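Local coordinates for protein carbohydrate kinase, FGGY (Rhodospirillum rubrum, PDB 3IFR) that probably phosphorylates D-xylulose, as a xylulose kinase of the FGGY carbohydrate kinase family, at residues A[377-391]-A[414-426]. Numbering follows the deposited sequence.
Sequences RALLEAVALAFRHHV and RVWMGIMADVLQR
W416 lies against L380 and V383 where two helices, 372-397 and 414-424, of the C-terminal actin-like ATPase domain of this FGGY kinase cross. The axes of segment 377-391 and helix 414-424 cross at -43° and come within 9.1 Å. A384 faces M420 near the middle, with their CA atoms 5.2 Å apart and A384 CB 4.0 Å from M420 SE.

Apolar contacts make up most of the interface. L380 CD2 sits over one face of the W416 indole, 3.5 Å from the centroid of its five-membered ring, a CH-pi contact. V383 CG1 meets the ring edge at CZ2. I419 is a knob in the hole formed by R377, L380, E381 and A384. Its CD1 lies over the centre of the R377 guanidinium. M420 has CG anti to the backbone N (chi1 -179°), and the turn at chi2 (74°) brings SE obliquely to the F387 ring in a Met-aromatic contact. F265 meets both the W416 and F387 rings.

The polar contacts are few. W416 NE1 donates to L380 O at 2.9 Å, near the indole plane. A384 N reaches the same oxygen from the opposite face of the carbonyl. With an alanine in place of W416, L380 O would lose its indole donor and keep A384 N, and a gap would probably open beside L380 CD2 and V383 CG1. Within segment 377-391, R377 NE forms a salt bridge to E381 OE2 at 2.8 Å; Y478 also bonds this carboxylate oxygen. A water links R377 NH2, weakly, to D422 OD2. R388 pairs with D479 through NH2, while its NH1 makes a weak hydrogen bond to V423 O at 3.0 Å.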
ATOM      1  N   ARG A 377     -22.342 -14.755   3.428  1.00 22.86           N
ATOM      2  CA  ARG A 377     -21.329 -15.602   4.027  1.00 23.46           C
ATOM      3  C   ARG A 377     -20.342 -16.108   3.002  1.00 23.91           C
ATOM      4  O   ARG A 377     -19.129 -16.036   3.192  1.00 21.32           O
ATOM      5  CB  ARG A 377     -21.967 -16.790   4.738  1.00 23.96           C
ATOM      6  CG  ARG A 377     -20.908 -17.730   5.300  1.00 28.31           C
ATOM      7  CD  ARG A 377     -21.388 -18.422   6.531  1.00 26.67           C
ATOM      8  NE  ARG A 377     -20.251 -18.971   7.243  1.00 31.02           N
ATOM      9  CZ  ARG A 377     -19.972 -18.737   8.522  1.00 30.19           C
ATOM     10  NH1 ARG A 377     -20.759 -17.950   9.258  1.00 27.11           N
ATOM     11  NH2 ARG A 377     -18.898 -19.299   9.054  1.00 31.26           N
ATOM     12  N   ALA A 378     -20.884 -16.594   1.891  1.00 26.28           N
ATOM     13  CA  ALA A 378     -20.077 -17.147   0.831  1.00 24.28           C
ATOM     14  C   ALA A 378     -19.096 -16.086   0.379  1.00 23.66           C
ATOM     15  O   ALA A 378     -17.943 -16.390   0.121  1.00 23.47           O
ATOM     16  CB  ALA A 378     -20.948 -17.583  -0.326  1.00 25.38           C
ATOM     17  N   LEU A 379     -19.546 -14.840   0.288  1.00 24.55           N
ATOM     18  CA  LEU A 379     -18.635 -13.769  -0.131  1.00 24.90           C
ATOM     19  C   LEU A 379     -17.591 -13.543   0.944  1.00 24.28           C
ATOM     20  O   LEU A 379     -16.407 -13.375   0.628  1.00 22.08           O
ATOM     21  CB  LEU A 379     -19.346 -12.442  -0.436  1.00 23.14           C
ATOM     22  CG  LEU A 379     -18.293 -11.378  -0.815  1.00 26.23           C
ATOM     23  CD1 LEU A 379     -17.384 -11.902  -1.922  1.00 28.26           C
ATOM     24  CD2 LEU A 379     -18.846  -9.978  -1.189  1.00 26.91           C
ATOM     25  N   LEU A 380     -18.035 -13.520   2.206  1.00 21.69           N
ATOM     26  CA  LEU A 380     -17.113 -13.334   3.312  1.00 23.12           C
ATOM     27  C   LEU A 380     -16.015 -14.405   3.268  1.00 22.42           C
ATOM     28  O   LEU A 380     -14.827 -14.107   3.408  1.00 19.84           O
ATOM     29  CB  LEU A 380     -17.829 -13.400   4.650  1.00 19.59           C
ATOM     30  CG  LEU A 380     -18.703 -12.201   4.996  1.00 22.66           C
ATOM     31  CD1 LEU A 380     -19.043 -12.155   6.485  1.00 22.43           C
ATOM     32  CD2 LEU A 380     -18.026 -10.947   4.554  1.00 22.56           C
ATOM     33  N   GLU A 381     -16.437 -15.642   3.039  1.00 21.84           N
ATOM     34  CA  GLU A 381     -15.551 -16.772   3.073  1.00 19.48           C
ATOM     35  C   GLU A 381     -14.635 -16.742   1.869  1.00 24.89           C
ATOM     36  O   GLU A 381     -13.426 -17.020   1.986  1.00 25.60           O
ATOM     37  CB  GLU A 381     -16.364 -18.048   3.098  1.00 21.23           C
ATOM     38  CG  GLU A 381     -17.102 -18.242   4.417  1.00 21.38           C
ATOM     39  CD  GLU A 381     -17.925 -19.494   4.453  1.00 23.52           C
ATOM     40  OE1 GLU A 381     -18.207 -20.029   3.346  1.00 21.87           O
ATOM     41  OE2 GLU A 381     -18.269 -19.961   5.580  1.00 23.59           O
ATOM     42  N   ALA A 382     -15.193 -16.402   0.704  1.00 24.47           N
ATOM     43  CA  ALA A 382     -14.369 -16.275  -0.497  1.00 24.00           C
ATOM     44  C   ALA A 382     -13.232 -15.239  -0.297  1.00 23.57           C
ATOM     45  O   ALA A 382     -12.078 -15.490  -0.648  1.00 22.87           O
ATOM     46  CB  ALA A 382     -15.225 -15.968  -1.753  1.00 20.68           C
ATOM     47  N   VAL A 383     -13.539 -14.085   0.270  1.00 21.82           N
ATOM     48  CA  VAL A 383     -12.485 -13.097   0.447  1.00 23.03           C
ATOM     49  C   VAL A 383     -11.409 -13.670   1.336  1.00 22.93           C
ATOM     50  O   VAL A 383     -10.225 -13.549   1.021  1.00 25.40           O
ATOM     51  CB  VAL A 383     -13.014 -11.743   0.978  1.00 23.58           C
ATOM     52  CG1 VAL A 383     -11.896 -10.890   1.586  1.00 23.16           C
ATOM     53  CG2 VAL A 383     -13.681 -11.021  -0.135  1.00 21.89           C
ATOM     54  N   ALA A 384     -11.817 -14.311   2.431  1.00 23.18           N
ATOM     55  CA  ALA A 384     -10.875 -14.992   3.344  1.00 24.14           C
ATOM     56  C   ALA A 384     -10.005 -15.955   2.578  1.00 24.04           C
ATOM     57  O   ALA A 384      -8.786 -15.980   2.732  1.00 22.54           O
ATOM     58  CB  ALA A 384     -11.621 -15.763   4.406  1.00 22.73           C
ATOM     59  N   LEU A 385     -10.659 -16.764   1.763  1.00 22.68           N
ATOM     60  CA  LEU A 385      -9.992 -17.773   0.972  1.00 23.95           C
ATOM     61  C   LEU A 385      -8.934 -17.223   0.036  1.00 22.99           C
ATOM     62  O   LEU A 385      -7.883 -17.854  -0.169  1.00 24.33           O
ATOM     63  CB  LEU A 385     -11.025 -18.503   0.140  1.00 24.77           C
ATOM     64  CG  LEU A 385     -11.382 -19.930   0.513  1.00 23.25           C
ATOM     65  CD1 LEU A 385     -10.881 -20.329   1.892  1.00 21.75           C
ATOM     66  CD2 LEU A 385     -12.889 -20.026   0.364  1.00 23.61           C
ATOM     67  N   ALA A 386      -9.213 -16.069  -0.549  1.00 20.43           N
ATOM     68  CA  ALA A 386      -8.236 -15.412  -1.416  1.00 24.17           C
ATOM     69  C   ALA A 386      -7.059 -14.942  -0.583  1.00 25.90           C
ATOM     70  O   ALA A 386      -5.918 -14.958  -1.050  1.00 25.05           O
ATOM     71  CB  ALA A 386      -8.834 -14.237  -2.163  1.00 20.64           C
ATOM     72  N   PHE A 387      -7.343 -14.489   0.633  1.00 21.33           N
ATOM     73  CA  PHE A 387      -6.275 -14.119   1.544  1.00 25.46           C
ATOM     74  C   PHE A 387      -5.422 -15.345   1.870  1.00 20.00           C
ATOM     75  O   PHE A 387      -4.208 -15.282   1.886  1.00 19.34           O
ATOM     76  CB  PHE A 387      -6.837 -13.471   2.822  1.00 22.82           C
ATOM     77  CG  PHE A 387      -6.882 -11.980   2.761  1.00 26.01           C
ATOM     78  CD1 PHE A 387      -5.728 -11.261   2.566  1.00 21.96           C
ATOM     79  CD2 PHE A 387      -8.091 -11.289   2.880  1.00 27.78           C
ATOM     80  CE1 PHE A 387      -5.749  -9.888   2.509  1.00 25.62           C
ATOM     81  CE2 PHE A 387      -8.114  -9.905   2.829  1.00 27.05           C
ATOM     82  CZ  PHE A 387      -6.931  -9.208   2.646  1.00 27.29           C
ATOM     83  N   ARG A 388      -6.072 -16.466   2.128  1.00 21.32           N
ATOM     84  CA  ARG A 388      -5.349 -17.707   2.387  1.00 23.52           C
ATOM     85  C   ARG A 388      -4.379 -18.063   1.247  1.00 25.20           C
ATOM     86  O   ARG A 388      -3.214 -18.448   1.509  1.00 22.39           O
ATOM     87  CB  ARG A 388      -6.317 -18.854   2.616  1.00 23.23           C
ATOM     88  CG  ARG A 388      -5.640 -20.234   2.721  1.00 24.23           C
ATOM     89  CD  ARG A 388      -6.489 -21.222   3.499  1.00 23.27           C
ATOM     90  NE  ARG A 388      -6.099 -22.623   3.280  1.00 27.79           N
ATOM     91  CZ  ARG A 388      -6.694 -23.678   3.857  1.00 27.24           C
ATOM     92  NH1 ARG A 388      -7.713 -23.506   4.681  1.00 23.55           N
ATOM     93  NH2 ARG A 388      -6.284 -24.911   3.587  1.00 27.78           N
ATOM     94  N   HIS A 389      -4.873 -17.923   0.011  1.00 20.87           N
ATOM     95  CA  HIS A 389      -4.116 -18.236  -1.188  1.00 23.26           C
ATOM     96  C   HIS A 389      -2.796 -17.433  -1.266  1.00 23.46           C
ATOM     97  O   HIS A 389      -1.704 -18.019  -1.390  1.00 23.48           O
ATOM     98  CB  HIS A 389      -5.001 -18.084  -2.444  1.00 24.18           C
ATOM     99  CG  HIS A 389      -4.303 -18.399  -3.720  1.00 26.10           C
ATOM    100  ND1 HIS A 389      -4.626 -17.788  -4.920  1.00 27.67           N
ATOM    101  CD2 HIS A 389      -3.274 -19.236  -4.009  1.00 26.57           C
ATOM    102  CE1 HIS A 389      -3.845 -18.244  -5.875  1.00 24.84           C
ATOM    103  NE2 HIS A 389      -3.016 -19.128  -5.347  1.00 25.49           N
ATOM    104  N   HIS A 390      -2.880 -16.113  -1.147  1.00 21.32           N
ATOM    105  CA  HIS A 390      -1.687 -15.303  -0.918  1.00 22.84           C
ATOM    106  C   HIS A 390      -0.720 -15.870   0.144  1.00 22.91           C
ATOM    107  O   HIS A 390       0.500 -15.913  -0.064  1.00 22.37           O
ATOM    108  CB  HIS A 390      -2.067 -13.886  -0.502  1.00 22.02           C
ATOM    109  CG  HIS A 390      -2.470 -13.023  -1.642  1.00 29.04           C
ATOM    110  ND1 HIS A 390      -3.780 -12.908  -2.058  1.00 35.73           N
ATOM    111  CD2 HIS A 390      -1.747 -12.218  -2.461  1.00 28.02           C
ATOM    112  CE1 HIS A 390      -3.847 -12.066  -3.072  1.00 37.18           C
ATOM    113  NE2 HIS A 390      -2.621 -11.643  -3.338  1.00 36.93           N
ATOM    114  N   VAL A 391      -1.262 -16.234   1.300  1.00 20.74           N
ATOM    115  CA  VAL A 391      -0.439 -16.749   2.381  1.00 22.55           C
ATOM    116  C   VAL A 391       0.292 -18.012   1.894  1.00 21.98           C
ATOM    117  O   VAL A 391       1.493 -18.185   2.120  1.00 20.47           O
ATOM    118  CB  VAL A 391      -1.295 -17.063   3.658  1.00 24.23           C
ATOM    119  CG1 VAL A 391      -0.423 -17.650   4.771  1.00 18.26           C
ATOM    120  CG2 VAL A 391      -1.985 -15.799   4.156  1.00 24.23           C
ATOM    121  N   ARG A 414     -17.008  -8.965  13.466  1.00 30.29           N
ATOM    122  CA  ARG A 414     -16.529 -10.070  14.297  1.00 25.79           C
ATOM    123  C   ARG A 414     -16.797 -11.379  13.567  1.00 25.49           C
ATOM    124  O   ARG A 414     -16.063 -12.374  13.707  1.00 21.66           O
ATOM    125  CB  ARG A 414     -17.210 -10.052  15.678  1.00 26.33           C
ATOM    126  CG  ARG A 414     -16.746 -11.158  16.626  1.00 26.83           C
ATOM    127  CD  ARG A 414     -15.206 -11.173  16.746  1.00 27.00           C
ATOM    128  NE  ARG A 414     -14.651 -12.278  17.556  1.00 24.72           N
ATOM    129  CZ  ARG A 414     -14.567 -13.543  17.141  1.00 25.75           C
ATOM    130  NH1 ARG A 414     -15.037 -13.891  15.943  1.00 25.79           N
ATOM    131  NH2 ARG A 414     -14.045 -14.471  17.929  1.00 25.28           N
ATOM    132  N   VAL A 415     -17.855 -11.383  12.777  1.00 23.49           N
ATOM    133  CA  VAL A 415     -18.134 -12.572  12.007  1.00 23.54           C
ATOM    134  C   VAL A 415     -17.074 -12.787  10.928  1.00 23.75           C
ATOM    135  O   VAL A 415     -16.621 -13.909  10.720  1.00 23.09           O
ATOM    136  CB  VAL A 415     -19.523 -12.495  11.398  1.00 25.74           C
ATOM    137  CG1 VAL A 415     -19.844 -13.767  10.654  1.00 23.43           C
ATOM    138  CG2 VAL A 415     -20.537 -12.252  12.537  1.00 27.76           C
ATOM    139  N   TRP A 416     -16.683 -11.714  10.239  1.00 24.30           N
ATOM    140  CA  TRP A 416     -15.746 -11.845   9.134  1.00 21.75           C
ATOM    141  C   TRP A 416     -14.418 -12.325   9.697  1.00 21.93           C
ATOM    142  O   TRP A 416     -13.825 -13.251   9.168  1.00 19.40           O
ATOM    143  CB  TRP A 416     -15.560 -10.529   8.371  1.00 19.28           C
ATOM    144  CG  TRP A 416     -15.091 -10.718   6.949  1.00 24.56           C
ATOM    145  CD1 TRP A 416     -14.966 -11.910   6.255  1.00 21.13           C
ATOM    146  CD2 TRP A 416     -14.724  -9.683   6.020  1.00 24.69           C
ATOM    147  NE1 TRP A 416     -14.511 -11.663   4.987  1.00 21.08           N
ATOM    148  CE2 TRP A 416     -14.373 -10.308   4.815  1.00 22.33           C
ATOM    149  CE3 TRP A 416     -14.664  -8.281   6.103  1.00 24.38           C
ATOM    150  CZ2 TRP A 416     -13.968  -9.581   3.694  1.00 24.29           C
ATOM    151  CZ3 TRP A 416     -14.278  -7.566   4.995  1.00 25.03           C
ATOM    152  CH2 TRP A 416     -13.924  -8.216   3.807  1.00 25.74           C
HETATM  153  N   MSE A 417     -13.978 -11.695  10.786  1.00 22.36           N
HETATM  154  CA  MSE A 417     -12.692 -12.018  11.385  1.00 23.07           C
HETATM  155  C   MSE A 417     -12.662 -13.450  11.964  1.00 22.34           C
HETATM  156  O   MSE A 417     -11.664 -14.149  11.840  1.00 22.28           O
HETATM  157  CB  MSE A 417     -12.323 -10.974  12.429  1.00 22.33           C
HETATM  158  CG  MSE A 417     -12.176  -9.585  11.868  1.00 27.19           C
HETATM  159 SE   MSE A 417     -10.794  -9.419  10.428  1.00 45.00          SE
HETATM  160  CE  MSE A 417     -11.935  -9.821   8.857  1.00 25.41           C
ATOM    161  N   GLY A 418     -13.757 -13.889  12.578  1.00 21.62           N
ATOM    162  CA  GLY A 418     -13.882 -15.275  12.997  1.00 19.59           C
ATOM    163  C   GLY A 418     -13.691 -16.140  11.773  1.00 21.33           C
ATOM    164  O   GLY A 418     -12.919 -17.109  11.779  1.00 20.97           O
ATOM    165  N   ILE A 419     -14.349 -15.766  10.680  1.00 21.06           N
ATOM    166  CA  ILE A 419     -14.204 -16.533   9.451  1.00 18.72           C
ATOM    167  C   ILE A 419     -12.754 -16.534   8.990  1.00 19.73           C
ATOM    168  O   ILE A 419     -12.211 -17.570   8.615  1.00 18.91           O
ATOM    169  CB  ILE A 419     -15.142 -16.001   8.351  1.00 22.36           C
ATOM    170  CG1 ILE A 419     -16.590 -16.436   8.655  1.00 21.06           C
ATOM    171  CG2 ILE A 419     -14.648 -16.388   6.910  1.00 14.73           C
ATOM    172  CD1 ILE A 419     -17.602 -15.617   7.888  1.00 19.24           C
HETATM  173  N   MSE A 420     -12.123 -15.366   8.987  1.00 20.14           N
HETATM  174  CA  MSE A 420     -10.736 -15.290   8.542  1.00 20.70           C
HETATM  175  C   MSE A 420      -9.825 -16.231   9.329  1.00 20.73           C
HETATM  176  O   MSE A 420      -9.027 -16.957   8.743  1.00 21.11           O
HETATM  177  CB  MSE A 420     -10.207 -13.871   8.695  1.00 22.65           C
HETATM  178  CG  MSE A 420      -8.762 -13.701   8.214  1.00 23.67           C
HETATM  179 SE   MSE A 420      -8.695 -13.724   6.231  1.00 40.20          SE
HETATM  180  CE  MSE A 420      -7.734 -15.457   5.976  1.00 20.47           C
ATOM    181  N   ALA A 421      -9.948 -16.204  10.667  1.00 18.64           N
ATOM    182  CA  ALA A 421      -9.112 -17.017  11.506  1.00 18.65           C
ATOM    183  C   ALA A 421      -9.378 -18.496  11.293  1.00 19.18           C
ATOM    184  O   ALA A 421      -8.424 -19.285  11.224  1.00 17.98           O
ATOM    185  CB  ALA A 421      -9.289 -16.648  12.953  1.00 21.21           C
ATOM    186  N   ASP A 422     -10.659 -18.871  11.209  1.00 18.17           N
ATOM    187  CA  ASP A 422     -11.019 -20.284  11.007  1.00 23.14           C
ATOM    188  C   ASP A 422     -10.531 -20.822   9.656  1.00 22.39           C
ATOM    189  O   ASP A 422     -10.359 -22.048   9.470  1.00 20.89           O
ATOM    190  CB  ASP A 422     -12.527 -20.526  11.097  1.00 24.02           C
ATOM    191  CG  ASP A 422     -13.067 -20.430  12.518  1.00 25.44           C
ATOM    192  OD1 ASP A 422     -12.273 -20.560  13.469  1.00 24.08           O
ATOM    193  OD2 ASP A 422     -14.302 -20.218  12.662  1.00 26.08           O
ATOM    194  N   VAL A 423     -10.305 -19.912   8.721  1.00 19.58           N
ATOM    195  CA  VAL A 423      -9.887 -20.327   7.371  1.00 23.05           C
ATOM    196  C   VAL A 423      -8.361 -20.422   7.325  1.00 22.86           C
ATOM    197  O   VAL A 423      -7.755 -21.306   6.695  1.00 18.84           O
ATOM    198  CB  VAL A 423     -10.361 -19.315   6.318  1.00 19.40           C
ATOM    199  CG1 VAL A 423      -9.434 -19.324   5.122  1.00 19.44           C
ATOM    200  CG2 VAL A 423     -11.829 -19.580   5.948  1.00 20.53           C
ATOM    201  N   LEU A 424      -7.758 -19.476   8.020  1.00 19.99           N
ATOM    202  CA  LEU A 424      -6.341 -19.377   8.052  1.00 22.14           C
ATOM    203  C   LEU A 424      -5.845 -20.419   9.050  1.00 20.07           C
ATOM    204  O   LEU A 424      -4.805 -21.023   8.859  1.00 18.24           O
ATOM    205  CB  LEU A 424      -5.975 -17.979   8.528  1.00 24.21           C
ATOM    206  CG  LEU A 424      -4.524 -17.603   8.343  1.00 25.04           C
ATOM    207  CD1 LEU A 424      -4.296 -17.351   6.873  1.00 24.72           C
ATOM    208  CD2 LEU A 424      -4.232 -16.356   9.204  1.00 25.05           C
ATOM    209  N   GLN A 425      -6.575 -20.605  10.142  1.00 21.26           N
ATOM    210  CA  GLN A 425      -6.164 -21.613  11.112  1.00 21.99           C
ATOM    211  C   GLN A 425      -4.861 -21.107  11.746  1.00 21.59           C
ATOM    212  O   GLN A 425      -3.914 -21.865  12.008  1.00 24.11           O
ATOM    213  CB  GLN A 425      -5.983 -22.925  10.353  1.00 19.82           C
ATOM    214  CG  GLN A 425      -6.761 -24.192  10.800  1.00 23.75           C
ATOM    215  CD  GLN A 425      -7.878 -24.027  11.819  1.00 23.68           C
ATOM    216  OE1 GLN A 425      -8.977 -23.581  11.517  1.00 25.55           O
ATOM    217  NE2 GLN A 425      -7.619 -24.495  13.014  1.00 25.04           N
ATOM    218  N   ARG A 426      -4.820 -19.799  11.978  1.00 20.09           N
ATOM    219  CA  ARG A 426      -3.823 -19.200  12.856  1.00 20.30           C
ATOM    220  C   ARG A 426      -4.448 -18.044  13.585  1.00 19.68           C
ATOM    221  O   ARG A 426      -5.418 -17.479  13.117  1.00 18.98           O
ATOM    222  CB  ARG A 426      -2.596 -18.756  12.080  1.00 20.47           C
ATOM    223  CG  ARG A 426      -1.560 -19.861  11.989  1.00 22.86           C
ATOM    224  CD  ARG A 426      -0.885 -19.828  10.647  1.00 24.39           C
ATOM    225  NE  ARG A 426       0.101 -20.899  10.423  1.00 25.89           N
ATOM    226  CZ  ARG A 426      -0.006 -22.143  10.886  1.00 28.08           C
ATOM    227  NH1 ARG A 426      -1.047 -22.510  11.623  1.00 22.78           N
ATOM    228  NH2 ARG A 426       0.937 -23.027  10.599  1.00 27.63           N
TER
HETATM  229  O   HOH W   1     -16.709 -19.312  11.260  1.00 32.23           O